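Local coordinates for type III restriction-modification enzyme EcoP15I Mod subunit (Escherichia coli, PDB 4ZCF), which methylates the N6 of one adenine in the DNA site 5'-CAGCAG-3' using S-adenosyl-L-methionine and, with the Res subunit, takes part in DNA restriction, at residues L68-P73 / L182-E187. Residues are numbered along the deposited sequence; the frame is centred on the assembly and turned at random.
Sequences LLANLP and LYIARE
Ala70, in the last turn of helix 63-71, meets Tyr183 and Ile184 of helix 171-188, and its methyl group makes the side-chain contacts of 68-73. Its CB lies 3.8 Å from CD2 of Tyr183, coming obliquely at the ring carbon. The ring gets there because CG of Tyr183 stands anti to the backbone N (chi1 -174°), and its CA-CB bond is directed toward 68-73. Ile184 reaches over with the end of its longer branch, CG1 being anti to the carbonyl carbon (chi1 -55°). Its CD1 comes to 3.4 Å from Ala70 O. The same CD1 is 4.4 Å from Ala70 CB. Both contacts centre on Ala70, where the CA atoms of the two segments come nearest, 6.8 Å between CA of Ala70 and CA of Ile184. The interface is apolar, apart from the carbonyl oxygen of Ala70 that lies against Ile184 CD1. Ile184 also packs on Leu103, Leu106 and Val110 of helix 102-113, while Lys107 of that helix hydrogen-bonds Leu69 O and Leu72 O. The arrangement is plain helix-helix packing: helix 63-71 and helix 171-188, which precedes strand 193-199 in the chain, lie with helix 102-113 beside the mixed sheet of the Rossmann-like methyltransferase fold.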
loop_
_atom_site.group_PDB
_atom_site.type_symbol
_atom_site.label_atom_id
_atom_site.label_comp_id
_atom_site.label_asym_id
_atom_site.label_seq_id
_atom_site.Cartn_x
_atom_site.Cartn_y
_atom_site.Cartn_z
ATOM N N LEU A 68 9.934 -17.304 6.782
ATOM C CA LEU A 68 10.237 -18.019 8.021
ATOM C C LEU A 68 10.691 -17.023 9.099
ATOM O O LEU A 68 10.088 -16.967 10.177
ATOM C CB LEU A 68 11.344 -19.059 7.745
ATOM C CG LEU A 68 11.844 -19.870 8.939
ATOM C CD1 LEU A 68 10.694 -20.641 9.634
ATOM C CD2 LEU A 68 12.930 -20.789 8.516
ATOM N N LEU A 69 11.733 -16.219 8.772
ATOM C CA LEU A 69 12.310 -15.148 9.593
ATOM C C LEU A 69 11.274 -14.239 10.226
ATOM O O LEU A 69 11.522 -13.754 11.324
ATOM C CB LEU A 69 13.254 -14.294 8.733
ATOM C CG LEU A 69 14.768 -14.379 8.991
ATOM C CD1 LEU A 69 15.245 -15.827 9.186
ATOM C CD2 LEU A 69 15.542 -13.690 7.868
ATOM N N ALA A 70 10.140 -13.984 9.541
ATOM C CA ALA A 70 9.074 -13.109 10.013
ATOM C C ALA A 70 8.110 -13.801 10.970
ATOM O O ALA A 70 7.447 -13.137 11.781
ATOM C CB ALA A 70 8.318 -12.538 8.832
ATOM N N ASN A 71 8.016 -15.132 10.869
ATOM C CA ASN A 71 7.109 -15.940 11.697
ATOM C C ASN A 71 7.812 -16.567 12.894
ATOM O O ASN A 71 7.131 -16.955 13.840
ATOM C CB ASN A 71 6.334 -16.964 10.853
ATOM C CG ASN A 71 5.384 -16.325 9.867
ATOM O OD1 ASN A 71 4.354 -15.767 10.233
ATOM N ND2 ASN A 71 5.725 -16.349 8.592
ATOM N N LEU A 72 9.175 -16.623 12.865
ATOM C CA LEU A 72 10.053 -17.087 13.941
ATOM C C LEU A 72 9.776 -16.205 15.170
ATOM O O LEU A 72 9.617 -14.995 15.003
ATOM C CB LEU A 72 11.536 -16.953 13.524
ATOM C CG LEU A 72 12.177 -18.166 12.861
ATOM C CD1 LEU A 72 13.574 -17.856 12.366
ATOM C CD2 LEU A 72 12.226 -19.342 13.791
ATOM N N PRO A 73 9.628 -16.759 16.397
ATOM C CA PRO A 73 9.253 -15.898 17.537
ATOM C C PRO A 73 10.433 -15.170 18.214
ATOM O O PRO A 73 11.577 -15.611 18.055
ATOM C CB PRO A 73 8.574 -16.891 18.484
ATOM C CG PRO A 73 9.338 -18.160 18.268
ATOM C CD PRO A 73 9.730 -18.178 16.811
ATOM N N LEU A 182 9.747 -5.211 6.655
ATOM C CA LEU A 182 8.590 -4.560 6.033
ATOM C C LEU A 182 7.320 -5.315 6.359
ATOM O O LEU A 182 6.273 -4.691 6.547
ATOM C CB LEU A 182 8.775 -4.529 4.513
ATOM C CG LEU A 182 9.888 -3.622 3.934
ATOM C CD1 LEU A 182 9.792 -3.599 2.447
ATOM C CD2 LEU A 182 9.812 -2.167 4.483
ATOM N N TYR A 183 7.405 -6.670 6.440
ATOM C CA TYR A 183 6.283 -7.524 6.787
ATOM C C TYR A 183 5.777 -7.226 8.192
ATOM O O TYR A 183 4.582 -6.989 8.354
ATOM C CB TYR A 183 6.640 -9.017 6.592
ATOM C CG TYR A 183 5.464 -9.947 6.811
ATOM C CD1 TYR A 183 4.586 -10.254 5.771
ATOM C CD2 TYR A 183 5.182 -10.462 8.075
ATOM C CE1 TYR A 183 3.478 -11.084 5.976
ATOM C CE2 TYR A 183 4.069 -11.273 8.296
ATOM C CZ TYR A 183 3.239 -11.611 7.236
ATOM O OH TYR A 183 2.154 -12.424 7.456
ATOM N N ILE A 184 6.669 -7.221 9.199
ATOM C CA ILE A 184 6.307 -6.914 10.602
ATOM C C ILE A 184 5.884 -5.475 10.776
ATOM O O ILE A 184 4.938 -5.230 11.504
ATOM C CB ILE A 184 7.397 -7.329 11.664
ATOM C CG1 ILE A 184 7.786 -8.845 11.558
ATOM C CG2 ILE A 184 6.972 -6.946 13.107
ATOM C CD1 ILE A 184 6.645 -9.885 11.922
ATOM N N ALA A 185 6.600 -4.522 10.136
ATOM C CA ALA A 185 6.289 -3.096 10.207
ATOM C C ALA A 185 4.867 -2.832 9.769
ATOM O O ALA A 185 4.191 -2.065 10.454
ATOM C CB ALA A 185 7.261 -2.281 9.366
ATOM N N ARG A 186 4.374 -3.513 8.683
ATOM C CA ARG A 186 2.990 -3.327 8.182
ATOM C C ARG A 186 1.928 -3.511 9.287
ATOM O O ARG A 186 0.947 -2.765 9.343
ATOM C CB ARG A 186 2.704 -4.258 6.983
ATOM C CG ARG A 186 1.363 -4.010 6.281
ATOM C CD ARG A 186 1.031 -5.172 5.377
ATOM N NE ARG A 186 -0.198 -4.981 4.614
ATOM C CZ ARG A 186 -1.403 -5.355 5.030
ATOM N NH1 ARG A 186 -1.559 -5.903 6.230
ATOM N NH2 ARG A 186 -2.469 -5.158 4.263
ATOM N N GLU A 187 2.169 -4.480 10.179
ATOM C CA GLU A 187 1.340 -4.839 11.309
ATOM C C GLU A 187 1.186 -3.695 12.306
ATOM O O GLU A 187 0.118 -3.558 12.902
ATOM C CB GLU A 187 1.931 -6.063 12.011
ATOM C CG GLU A 187 2.257 -7.244 11.085
ATOM C CD GLU A 187 2.469 -8.601 11.734
ATOM O OE1 GLU A 187 2.073 -8.772 12.909
ATOM O OE2 GLU A 187 2.987 -9.513 11.047
#